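Short chain dehydrogenase (A0QTM2 homolog) (PDB 3SC4) probably catalyses the reversible, nicotinamide-cofactor-dependent oxidation and reduction of a substrate not yet identified, as a short-chain dehydrogenase with a Rossmann-type fold. Local coordinates at residues Ile96-Asn100 with Thr128-Ser132; Ala101-Asn105 with Leu119-Gln124; Tyr166-Tyr171 with Asp271-Asp275; Trp195-Thr199 with Ser276-Pro280. One frame throughout, in Å; residues are numbered along the deposited sequence.

Interaction 1. Residues Ile96-Asn100 with Thr128-Ser132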
loop_
_atom_site.group_PDB
_atom_site.type_symbol
_atom_site.label_atom_id
_atom_site.label_comp_id
_atom_site.label_asym_id
_atom_site.label_seq_id
_atom_site.Cartn_x
_atom_site.Cartn_y
_atom_site.Cartn_z
ATOM N N ILE B 96 6.384 -9.150 -21.807
ATOM C CA ILE B 96 5.188 -8.786 -21.100
ATOM C C ILE B 96 5.153 -9.460 -19.711
ATOM O O ILE B 96 5.371 -10.664 -19.581
ATOM C CB ILE B 96 3.954 -9.207 -21.898
ATOM C CG1 ILE B 96 3.998 -8.585 -23.286
ATOM C CG2 ILE B 96 2.634 -8.809 -21.146
ATOM C CD1 ILE B 96 3.020 -9.207 -24.226
ATOM N N CYS B 97 4.929 -8.647 -18.681
ATOM C CA CYS B 97 4.729 -9.116 -17.331
ATOM C C CYS B 97 3.331 -8.691 -16.904
ATOM O O CYS B 97 3.043 -7.497 -16.858
ATOM C CB CYS B 97 5.752 -8.473 -16.414
ATOM S SG CYS B 97 5.527 -8.907 -14.672
ATOM N N VAL B 98 2.451 -9.653 -16.652
ATOM C CA VAL B 98 1.116 -9.339 -16.169
ATOM C C VAL B 98 0.988 -9.789 -14.730
ATOM O O VAL B 98 1.124 -10.952 -14.440
ATOM C CB VAL B 98 0.023 -10.018 -16.989
ATOM C CG1 VAL B 98 -1.322 -9.809 -16.321
ATOM C CG2 VAL B 98 0.019 -9.482 -18.409
ATOM N N ASN B 99 0.725 -8.845 -13.838
ATOM C CA ASN B 99 0.468 -9.138 -12.435
ATOM C C ASN B 99 -1.024 -9.289 -12.215
ATOM O O ASN B 99 -1.749 -8.298 -12.067
ATOM C CB ASN B 99 1.026 -8.031 -11.531
ATOM C CG ASN B 99 2.526 -7.919 -11.622
ATOM O OD1 ASN B 99 3.236 -8.851 -11.284
ATOM N ND2 ASN B 99 3.010 -6.784 -12.086
ATOM N N ASN B 100 -1.467 -10.546 -12.223
ATOM C CA ASN B 100 -2.888 -10.887 -12.064
ATOM C C ASN B 100 -3.210 -11.663 -10.775
ATOM O O ASN B 100 -4.321 -11.636 -10.342
ATOM C CB ASN B 100 -3.374 -11.650 -13.310
ATOM C CG ASN B 100 -4.714 -12.396 -13.086
ATOM O OD1 ASN B 100 -5.760 -11.768 -12.860
ATOM N ND2 ASN B 100 -4.666 -13.742 -13.131
ATOM N N THR B 128 3.315 -8.471 -6.451
ATOM C CA THR B 128 3.472 -7.634 -7.643
ATOM C C THR B 128 4.877 -7.050 -7.690
ATOM O O THR B 128 5.470 -6.938 -8.774
ATOM C CB THR B 128 2.416 -6.529 -7.701
ATOM O OG1 THR B 128 1.122 -7.141 -7.843
ATOM C CG2 THR B 128 2.678 -5.556 -8.865
ATOM N N TYR B 129 5.406 -6.701 -6.514
ATOM C CA TYR B 129 6.751 -6.173 -6.399
ATOM C C TYR B 129 7.778 -7.250 -6.825
ATOM O O TYR B 129 8.598 -7.021 -7.713
ATOM C CB TYR B 129 6.997 -5.707 -4.961
ATOM C CG TYR B 129 8.339 -5.039 -4.737
ATOM C CD1 TYR B 129 8.505 -3.686 -4.974
ATOM C CD2 TYR B 129 9.434 -5.755 -4.283
ATOM C CE1 TYR B 129 9.719 -3.072 -4.760
ATOM C CE2 TYR B 129 10.668 -5.141 -4.091
ATOM C CZ TYR B 129 10.790 -3.797 -4.330
ATOM O OH TYR B 129 11.982 -3.161 -4.153
ATOM N N ALA B 130 7.710 -8.429 -6.207
ATOM C CA ALA B 130 8.691 -9.504 -6.470
ATOM C C ALA B 130 8.664 -9.975 -7.937
ATOM O O ALA B 130 9.697 -10.075 -8.594
ATOM C CB ALA B 130 8.452 -10.681 -5.518
ATOM N N VAL B 131 7.472 -10.242 -8.448
ATOM C CA VAL B 131 7.329 -10.655 -9.835
ATOM C C VAL B 131 7.869 -9.577 -10.791
ATOM O O VAL B 131 8.632 -9.909 -11.709
ATOM C CB VAL B 131 5.849 -10.976 -10.172
ATOM C CG1 VAL B 131 5.594 -10.953 -11.672
ATOM C CG2 VAL B 131 5.448 -12.326 -9.573
ATOM N N SER B 132 7.480 -8.310 -10.574
ATOM C CA SER B 132 7.898 -7.227 -11.450
ATOM C C SER B 132 9.400 -7.032 -11.375
ATOM O O SER B 132 10.047 -6.913 -12.384
ATOM C CB SER B 132 7.180 -5.902 -11.129
ATOM O OG SER B 132 5.760 -5.965 -11.336
#
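Cys-97 and Asn-99 of strand 96-99 meet Thr-128, Val-131 and Ser-132 of helix 114-135 in a buried strand-to-helix contact, centred about 9 Å from the centre of the chain. The two segments run nearly antiparallel, at 168°, and their axes approach to 9.1 Å. Alternation along the strand selects the participants: Cys-97 and Asn-99 direct their side chains at the helix, while Val-98 turns to the other face of the sheet. Cys-97 holds SG trans to the main-chain nitrogen (chi1 176°), which carries the sulfur to 3.6 Å from CG1 of Val-131, a residue that also packs on Phe-13 of strand 11-15. This is the β-α half of a right-handed beta-alpha-beta crossover, since the chain returns from helix 114-135 into strand 146-149, the parallel neighbour of strand 96-99, as a Rossmann-type sheet demands. The side chains of Asn-99 and Val-131 run past one another head to tail, which brings OD1 within 3.2 Å of Val-131 CG1. Asn-99 ND2 lies 3.5 Å from the methyl CG2 of Thr-128. The same ND2 donates to OG of Ser-132 over 3.0 Å, with the hydroxyl tilted 21° out of the amide plane, and is also bonded to OG1 of Thr-149 on the next strand. Ser-132 OG donates to the carbonyl O of Thr-128 at 2.8 Å. That oxygen is gripped twice, because the backbone N of Ser-132 reaches it from the opposite face of the carbonyl plane. Thr-128 in turn ties OG1 to the backbone O of Gln-124.

Interaction 2. Residues Ala101-Asn105 with Leu119-Gln124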
loop_
_atom_site.group_PDB
_atom_site.type_symbol
_atom_site.label_atom_id
_atom_site.label_comp_id
_atom_site.label_asym_id
_atom_site.label_seq_id
_atom_site.Cartn_x
_atom_site.Cartn_y
_atom_site.Cartn_z
ATOM N N ALA B 101 -2.252 -12.326 -10.155
ATOM C CA ALA B 101 -2.520 -13.074 -8.919
ATOM C C ALA B 101 -3.219 -12.171 -7.918
ATOM O O ALA B 101 -2.845 -11.011 -7.752
ATOM C CB ALA B 101 -1.251 -13.607 -8.331
ATOM N N SER B 102 -4.243 -12.699 -7.259
ATOM C CA SER B 102 -5.047 -11.876 -6.393
ATOM C C SER B 102 -5.569 -12.615 -5.196
ATOM O O SER B 102 -5.443 -13.815 -5.079
ATOM C CB SER B 102 -6.196 -11.252 -7.180
ATOM O OG SER B 102 -7.142 -12.233 -7.535
ATOM N N ALA B 103 -6.103 -11.851 -4.272
ATOM C CA ALA B 103 -6.671 -12.393 -3.068
ATOM C C ALA B 103 -7.689 -11.368 -2.575
ATOM O O ALA B 103 -7.454 -10.166 -2.648
ATOM C CB ALA B 103 -5.598 -12.634 -2.037
ATOM N N ILE B 104 -8.813 -11.854 -2.079
ATOM C CA ILE B 104 -9.919 -10.986 -1.735
ATOM C C ILE B 104 -10.584 -11.400 -0.415
ATOM O O ILE B 104 -10.718 -12.569 -0.125
ATOM C CB ILE B 104 -10.938 -10.958 -2.869
ATOM C CG1 ILE B 104 -11.983 -9.869 -2.604
ATOM C CG2 ILE B 104 -11.555 -12.342 -3.048
ATOM C CD1 ILE B 104 -12.697 -9.305 -3.907
ATOM N N ASN B 105 -10.909 -10.399 0.395
ATOM C CA ASN B 105 -11.754 -10.514 1.563
ATOM C C ASN B 105 -12.267 -9.084 1.765
ATOM O O ASN B 105 -11.475 -8.146 1.697
ATOM C CB ASN B 105 -10.982 -11.009 2.776
ATOM C CG ASN B 105 -11.818 -11.031 4.057
ATOM O OD1 ASN B 105 -12.646 -10.161 4.294
ATOM N ND2 ASN B 105 -11.558 -12.004 4.902
ATOM N N LEU B 119 -2.049 -12.741 3.581
ATOM C CA LEU B 119 -2.230 -13.432 2.347
ATOM C C LEU B 119 -2.540 -12.410 1.245
ATOM O O LEU B 119 -2.004 -12.496 0.119
ATOM C CB LEU B 119 -3.277 -14.509 2.559
ATOM C CG LEU B 119 -3.706 -15.296 1.357
ATOM C CD1 LEU B 119 -4.307 -16.635 1.815
ATOM C CD2 LEU B 119 -4.696 -14.414 0.650
ATOM N N MET B 120 -3.332 -11.395 1.573
ATOM C CA MET B 120 -3.654 -10.349 0.593
ATOM C C MET B 120 -2.440 -9.449 0.243
ATOM O O MET B 120 -2.171 -9.173 -0.919
ATOM C CB MET B 120 -4.816 -9.472 1.111
ATOM C CG MET B 120 -6.148 -10.198 1.215
ATOM S SD MET B 120 -7.604 -9.144 1.409
ATOM C CE MET B 120 -7.680 -9.260 3.154
ATOM N N ASN B 121 -1.769 -8.948 1.274
ATOM C CA ASN B 121 -0.600 -8.115 1.126
ATOM C C ASN B 121 0.472 -8.957 0.430
ATOM O O ASN B 121 1.116 -8.503 -0.537
ATOM C CB ASN B 121 -0.169 -7.645 2.511
ATOM C CG ASN B 121 1.075 -6.732 2.508
ATOM O OD1 ASN B 121 1.001 -5.529 2.186
ATOM N ND2 ASN B 121 2.195 -7.280 2.970
ATOM N N GLY B 122 0.615 -10.215 0.859
ATOM C CA GLY B 122 1.665 -11.085 0.325
ATOM C C GLY B 122 1.550 -11.301 -1.161
ATOM O O GLY B 122 2.498 -11.086 -1.910
ATOM N N ILE B 123 0.377 -11.721 -1.596
ATOM C CA ILE B 123 0.209 -12.073 -2.978
ATOM C C ILE B 123 0.166 -10.825 -3.865
ATOM O O ILE B 123 0.723 -10.825 -4.954
ATOM C CB ILE B 123 -1.060 -12.910 -3.182
ATOM C CG1 ILE B 123 -0.880 -14.286 -2.522
ATOM C CG2 ILE B 123 -1.314 -13.081 -4.633
ATOM C CD1 ILE B 123 -2.145 -15.166 -2.502
ATOM N N GLN B 124 -0.469 -9.764 -3.405
ATOM C CA GLN B 124 -0.755 -8.629 -4.284
ATOM C C GLN B 124 0.267 -7.489 -4.240
ATOM O O GLN B 124 0.680 -6.983 -5.294
ATOM C CB GLN B 124 -2.183 -8.098 -4.036
ATOM C CG GLN B 124 -3.222 -8.990 -4.690
ATOM C CD GLN B 124 -4.643 -8.904 -4.124
ATOM O OE1 GLN B 124 -5.618 -9.043 -4.884
ATOM N NE2 GLN B 124 -4.768 -8.733 -2.807
HETATM O O HOH W 1 0.188 -10.138 -8.076
#
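Ala-103 rests its methyl on apolar side chains of helix 114-135, with Leu-119 CD2 3.3 Å from Ala-103 CB and Met-120 CG and Ile-123 CD1 a little farther off. Beside this centre, Ala-101 CB meets the CG2 branch of Ile-123 at 3.7 Å. At the other end of the segment, the bent thioether of Met-120 reaches Asn-105, its SD lying 3.7 Å from the backbone N and its methyl against CB. The polar edge is built by Gln-124, whose chain stretches out beyond CG (chi2 158°) and lays its amide along the backbone of Ala-103. OE1 accepts from Ala-103 N at 2.9 Å, a nearly straight bond (163°), although the donor stands above the carbonyl plane of the amide. NE2 gives a weak bond to Ala-103 O and a firmer one to Met-120 O, 3.2 Å away and close to the amide plane. A water joins the backbone oxygens of Ala-101 and Ile-123. Ala-101 and Ser-102 follow two asparagines in an Asn-Asn-Ala-Ser run, resembling the Asn-Asn-Ala-Gly motif of classical short-chain dehydrogenases. Bonds at both OE1 and NE2 probably fix the rotation of the Gln-124 amide, and OE1 also takes a weak hydrogen bond from Lys-170 NZ.

Interaction 3. Residues Tyr166-Tyr171 with Asp271-Asp275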
loop_
_atom_site.group_PDB
_atom_site.type_symbol
_atom_site.label_atom_id
_atom_site.label_comp_id
_atom_site.label_asym_id
_atom_site.label_seq_id
_atom_site.Cartn_x
_atom_site.Cartn_y
_atom_site.Cartn_z
ATOM N N TYR B 166 -8.460 -4.993 1.908
ATOM C CA TYR B 166 -8.486 -5.195 0.463
ATOM C C TYR B 166 -8.109 -3.926 -0.286
ATOM O O TYR B 166 -7.363 -3.993 -1.237
ATOM C CB TYR B 166 -9.870 -5.701 0.015
ATOM C CG TYR B 166 -9.957 -6.134 -1.421
ATOM C CD1 TYR B 166 -9.150 -7.138 -1.912
ATOM C CD2 TYR B 166 -10.873 -5.556 -2.272
ATOM C CE1 TYR B 166 -9.238 -7.542 -3.263
ATOM C CE2 TYR B 166 -10.978 -5.930 -3.596
ATOM C CZ TYR B 166 -10.151 -6.917 -4.109
ATOM O OH TYR B 166 -10.278 -7.295 -5.441
ATOM N N MET B 167 -8.618 -2.772 0.143
ATOM C CA MET B 167 -8.243 -1.507 -0.489
ATOM C C MET B 167 -6.747 -1.300 -0.377
ATOM O O MET B 167 -6.106 -0.877 -1.329
ATOM C CB MET B 167 -8.972 -0.352 0.152
ATOM C CG MET B 167 -8.557 1.003 -0.353
ATOM S SD MET B 167 -7.158 1.709 0.575
ATOM C CE MET B 167 -7.859 1.877 2.236
ATOM N N MET B 168 -6.183 -1.599 0.786
ATOM C CA MET B 168 -4.723 -1.457 0.959
ATOM C C MET B 168 -3.941 -2.308 -0.052
ATOM O O MET B 168 -2.927 -1.865 -0.613
ATOM C CB MET B 168 -4.287 -1.848 2.388
ATOM C CG MET B 168 -4.571 -0.781 3.390
ATOM S SD MET B 168 -4.282 -1.351 5.068
ATOM C CE MET B 168 -2.493 -1.590 5.028
ATOM N N ALA B 169 -4.380 -3.547 -0.209
ATOM C CA ALA B 169 -3.717 -4.487 -1.077
ATOM C C ALA B 169 -3.877 -4.038 -2.524
ATOM O O ALA B 169 -2.887 -3.959 -3.262
ATOM C CB ALA B 169 -4.258 -5.912 -0.863
ATOM N N LYS B 170 -5.096 -3.707 -2.937
ATOM C CA LYS B 170 -5.299 -3.349 -4.338
ATOM C C LYS B 170 -4.637 -2.022 -4.660
ATOM O O LYS B 170 -4.010 -1.911 -5.693
ATOM C CB LYS B 170 -6.785 -3.311 -4.750
ATOM C CG LYS B 170 -7.539 -4.656 -4.695
ATOM C CD LYS B 170 -6.829 -5.834 -5.374
ATOM C CE LYS B 170 -6.681 -5.668 -6.887
ATOM N NZ LYS B 170 -6.255 -6.989 -7.535
ATOM N N TYR B 171 -4.782 -1.012 -3.814
ATOM C CA TYR B 171 -4.102 0.251 -4.056
ATOM C C TYR B 171 -2.571 0.084 -4.024
ATOM O O TYR B 171 -1.839 0.740 -4.778
ATOM C CB TYR B 171 -4.525 1.298 -3.016
ATOM C CG TYR B 171 -5.874 1.992 -3.264
ATOM C CD1 TYR B 171 -6.832 1.461 -4.107
ATOM C CD2 TYR B 171 -6.187 3.153 -2.597
ATOM C CE1 TYR B 171 -8.071 2.107 -4.291
ATOM C CE2 TYR B 171 -7.387 3.786 -2.773
ATOM C CZ TYR B 171 -8.335 3.262 -3.617
ATOM O OH TYR B 171 -9.534 3.928 -3.780
ATOM N N ASP B 271 -18.144 -2.267 -10.713
ATOM C CA ASP B 271 -17.017 -2.835 -9.964
ATOM C C ASP B 271 -16.754 -1.915 -8.768
ATOM O O ASP B 271 -17.224 -0.780 -8.722
ATOM C CB ASP B 271 -15.799 -2.912 -10.897
ATOM C CG ASP B 271 -14.679 -3.821 -10.391
ATOM O OD1 ASP B 271 -14.824 -4.500 -9.367
ATOM O OD2 ASP B 271 -13.627 -3.874 -11.064
ATOM N N LEU B 272 -16.015 -2.401 -7.786
ATOM C CA LEU B 272 -15.453 -1.532 -6.761
ATOM C C LEU B 272 -14.580 -0.457 -7.431
ATOM O O LEU B 272 -13.935 -0.725 -8.443
ATOM C CB LEU B 272 -14.585 -2.331 -5.799
ATOM C CG LEU B 272 -15.250 -3.428 -4.955
ATOM C CD1 LEU B 272 -14.243 -4.028 -3.954
ATOM C CD2 LEU B 272 -16.487 -2.909 -4.235
ATOM N N TRP B 273 -14.585 0.746 -6.860
ATOM C CA TRP B 273 -13.746 1.864 -7.309
ATOM C C TRP B 273 -14.171 2.451 -8.649
ATOM O O TRP B 273 -13.406 3.138 -9.288
ATOM C CB TRP B 273 -12.223 1.505 -7.276
ATOM C CG TRP B 273 -11.800 1.148 -5.895
ATOM C CD1 TRP B 273 -11.837 1.969 -4.817
ATOM C CD2 TRP B 273 -11.344 -0.127 -5.414
ATOM N NE1 TRP B 273 -11.431 1.305 -3.695
ATOM C CE2 TRP B 273 -11.098 0.019 -4.025
ATOM C CE3 TRP B 273 -11.080 -1.365 -6.016
ATOM C CZ2 TRP B 273 -10.635 -1.037 -3.218
ATOM C CZ3 TRP B 273 -10.622 -2.424 -5.199
ATOM C CH2 TRP B 273 -10.403 -2.232 -3.811
ATOM N N VAL B 274 -15.418 2.212 -9.039
ATOM C CA VAL B 274 -15.943 2.691 -10.302
ATOM C C VAL B 274 -17.322 3.295 -10.100
ATOM O O VAL B 274 -18.167 2.737 -9.378
ATOM C CB VAL B 274 -15.980 1.551 -11.325
ATOM C CG1 VAL B 274 -16.809 1.949 -12.562
ATOM C CG2 VAL B 274 -14.545 1.176 -11.709
ATOM N N ASP B 275 -17.549 4.443 -10.731
ATOM C CA ASP B 275 -18.846 5.152 -10.602
ATOM C C ASP B 275 -19.910 4.621 -11.535
ATOM O O ASP B 275 -21.074 4.648 -11.194
ATOM C CB ASP B 275 -18.691 6.669 -10.873
ATOM C CG ASP B 275 -18.053 7.437 -9.690
ATOM O OD1 ASP B 275 -18.437 7.141 -8.518
ATOM O OD2 ASP B 275 -17.191 8.332 -9.951
#
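Tyr-166, Tyr-171 and Trp-273 form an aromatic cluster between helix 164-183 and the C-terminal loop. The Tyr-166 ring and the six-membered ring of Trp-273 are tilted by 28° but slid so far apart, 5.7 Å between centroids, that they barely overlap. Tyr-171 meets the five-membered ring obliquely at 50°, placing its CE1 over one indole face, while CB of Leu-272 lies on the opposite face. Trp-273 is the third residue of a type II turn, with positive phi (71°).

Among the apolar contacts, Leu-272 CD1 comes to the edge of the Tyr-166 ring, 3.8 Å from CE2. Met-167 CB packs 3.8 Å from Trp-273 CZ2, and Lys-170 CG 3.8 Å from Trp-273 CZ3.

The polar ends are hydrogen-bonded outside the two segments: Trp-273 NE1 to Trp-160 O, Tyr-171 OH to Arg-155 O, and Lys-170 NZ to Leu-150 O. Tyr-166 and Lys-170 fit the Tyr-x-x-x-Lys signature of the family, so the helix against which the indole packs is probably the one that carries the active-site tyrosine and lysine. That helix is flanked by Trp-195 of strand 190-195, by helix 114-135 at Ala-169, and by Leu-175 of the second subunit.

Interaction 4. Residues Trp195-Thr199 with Ser276-Pro280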
loop_
_atom_site.group_PDB
_atom_site.type_symbol
_atom_site.label_atom_id
_atom_site.label_comp_id
_atom_site.label_asym_id
_atom_site.label_seq_id
_atom_site.Cartn_x
_atom_site.Cartn_y
_atom_site.Cartn_z
ATOM N N TRP B 195 -8.330 -2.153 -15.034
ATOM C CA TRP B 195 -9.427 -2.514 -14.131
ATOM C C TRP B 195 -10.778 -2.433 -14.877
ATOM O O TRP B 195 -10.989 -1.519 -15.670
ATOM C CB TRP B 195 -9.413 -1.526 -12.964
ATOM C CG TRP B 195 -10.247 -1.899 -11.753
ATOM C CD1 TRP B 195 -11.325 -1.230 -11.280
ATOM C CD2 TRP B 195 -9.995 -2.951 -10.825
ATOM N NE1 TRP B 195 -11.784 -1.817 -10.147
ATOM C CE2 TRP B 195 -10.992 -2.888 -9.848
ATOM C CE3 TRP B 195 -9.040 -3.970 -10.753
ATOM C CZ2 TRP B 195 -11.073 -3.803 -8.791
ATOM C CZ3 TRP B 195 -9.108 -4.882 -9.706
ATOM C CH2 TRP B 195 -10.126 -4.791 -8.735
ATOM N N PRO B 196 -11.701 -3.369 -14.629
ATOM C CA PRO B 196 -12.946 -3.372 -15.367
ATOM C C PRO B 196 -14.025 -2.560 -14.656
ATOM O O PRO B 196 -14.015 -2.448 -13.444
ATOM C CB PRO B 196 -13.313 -4.850 -15.368
ATOM C CG PRO B 196 -12.841 -5.333 -14.056
ATOM C CD PRO B 196 -11.643 -4.496 -13.687
ATOM N N ARG B 197 -14.973 -2.018 -15.396
ATOM C CA ARG B 197 -15.977 -1.153 -14.792
ATOM C C ARG B 197 -17.084 -1.924 -14.109
ATOM O O ARG B 197 -17.772 -1.372 -13.250
ATOM C CB ARG B 197 -16.632 -0.239 -15.840
ATOM C CG ARG B 197 -15.813 0.934 -16.218
ATOM C CD ARG B 197 -16.606 1.890 -17.073
ATOM N NE ARG B 197 -15.871 3.130 -17.280
ATOM C CZ ARG B 197 -16.046 4.258 -16.594
ATOM N NH1 ARG B 197 -16.939 4.358 -15.617
ATOM N NH2 ARG B 197 -15.312 5.314 -16.888
ATOM N N THR B 198 -17.307 -3.163 -14.528
ATOM C CA THR B 198 -18.357 -3.979 -13.950
ATOM C C THR B 198 -17.721 -5.178 -13.287
ATOM O O THR B 198 -16.532 -5.426 -13.468
ATOM C CB THR B 198 -19.283 -4.511 -15.027
ATOM O OG1 THR B 198 -18.609 -5.561 -15.739
ATOM C CG2 THR B 198 -19.703 -3.391 -15.981
ATOM N N THR B 199 -18.500 -5.951 -12.544
ATOM C CA THR B 199 -18.013 -7.242 -12.073
ATOM C C THR B 199 -17.884 -8.114 -13.300
ATOM O O THR B 199 -18.649 -7.961 -14.232
ATOM C CB THR B 199 -18.982 -7.921 -11.113
ATOM O OG1 THR B 199 -20.306 -7.887 -11.673
ATOM C CG2 THR B 199 -18.985 -7.189 -9.822
ATOM N N SER B 276 -19.516 4.180 -12.726
ATOM C CA SER B 276 -20.477 3.834 -13.779
ATOM C C SER B 276 -20.078 2.597 -14.534
ATOM O O SER B 276 -18.917 2.385 -14.792
ATOM C CB SER B 276 -20.590 4.976 -14.811
ATOM O OG SER B 276 -20.894 6.210 -14.183
ATOM N N PRO B 277 -21.052 1.799 -14.955
ATOM C CA PRO B 277 -20.718 0.595 -15.712
ATOM C C PRO B 277 -20.163 0.861 -17.110
ATOM O O PRO B 277 -19.495 -0.001 -17.657
ATOM C CB PRO B 277 -22.047 -0.150 -15.777
ATOM C CG PRO B 277 -23.065 0.925 -15.647
ATOM C CD PRO B 277 -22.507 1.966 -14.778
ATOM N N ASN B 278 -20.413 2.044 -17.667
ATOM C CA ASN B 278 -19.899 2.406 -18.993
ATOM C C ASN B 278 -19.102 3.694 -18.962
ATOM O O ASN B 278 -19.245 4.494 -18.040
ATOM C CB ASN B 278 -21.031 2.533 -19.994
ATOM C CG ASN B 278 -21.712 1.213 -20.261
ATOM O OD1 ASN B 278 -21.075 0.174 -20.325
ATOM N ND2 ASN B 278 -23.014 1.251 -20.434
ATOM N N PRO B 279 -18.238 3.893 -19.962
ATOM C CA PRO B 279 -17.527 5.169 -20.005
ATOM C C PRO B 279 -18.484 6.365 -20.093
ATOM O O PRO B 279 -19.648 6.206 -20.516
ATOM C CB PRO B 279 -16.652 5.056 -21.264
ATOM C CG PRO B 279 -16.489 3.548 -21.451
ATOM C CD PRO B 279 -17.787 2.964 -21.014
ATOM N N PRO B 280 -18.009 7.546 -19.669
ATOM C CA PRO B 280 -18.819 8.758 -19.827
ATOM C C PRO B 280 -19.282 8.930 -21.257
ATOM O O PRO B 280 -18.485 8.770 -22.183
ATOM C CB PRO B 280 -17.872 9.903 -19.432
ATOM C CG PRO B 280 -16.663 9.260 -18.740
ATOM C CD PRO B 280 -16.827 7.756 -18.805
#
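Arg-197 and Pro-277 bring the two irregular segments together, their CA atoms only 5.1 Å apart, and no hydrogen bond joins backbone to backbone between 195-199 and 276-280. The link is instead made by one long side chain lying along a run of carbonyl groups. Arg-197 leaves with CG opposite the carbonyl carbon (chi1 -79°) and stays extended as far as NE. Its CB sits 3.4 Å from Pro-277 O; the extended chain then passes CD 3.3 Å from Ser-276 O. At the end, NH1 donates to Ser-276 O over 2.9 Å in a nearly straight bond (166°), with the acceptor in the plane of the guanidinium. Asn-278 O and Pro-279 CA lie over one face of that flat group. Pro-280 CD approaches NH2 to 3.5 Å, the two side chains meeting at about a right angle. Thr-198 adds a smaller apolar touch, CG2 to Pro-277 CB at 4.0 Å, while its hydroxyl OG1 donates to the O of the next residue, Thr-199. Arg-197 NE forms a salt bridge with Asp-247 of helix 245-252, so the guanidinium is held by that helix as well as by Ser-276 O. In classical short-chain dehydrogenases, the loop after the sixth strand of the Rossmann sheet often carries a Pro-Gly pair beside the cofactor; Pro-196 and Arg-197 come just after strand 190-195, and the C-terminal tail folds back over this corner.

In the fold
Interactions 1 and 2 adjoin in sequence and share helix 114-135, their centres 13 Å apart, interaction 2 lying within the span of chain that interaction 1 brackets. Interaction 3 follows on helix 164-183, its centre again 13 Å from that of interaction 2, and the two touch where Tyr-166 meets Ala-103 and Asn-105. Interactions 3 and 4 alternate along the chain, and Asp-271 N is probably hydrogen-bonded to Arg-197 O. The centres of interactions 1 and 4 are about 24 Å apart, on opposite sides of the chain's centre. The series runs from the sheet core, past the helix with the Tyr-x-x-x-Lys pattern, probably catalytic, to the C-terminal loop, which thus packs beside the likely active site.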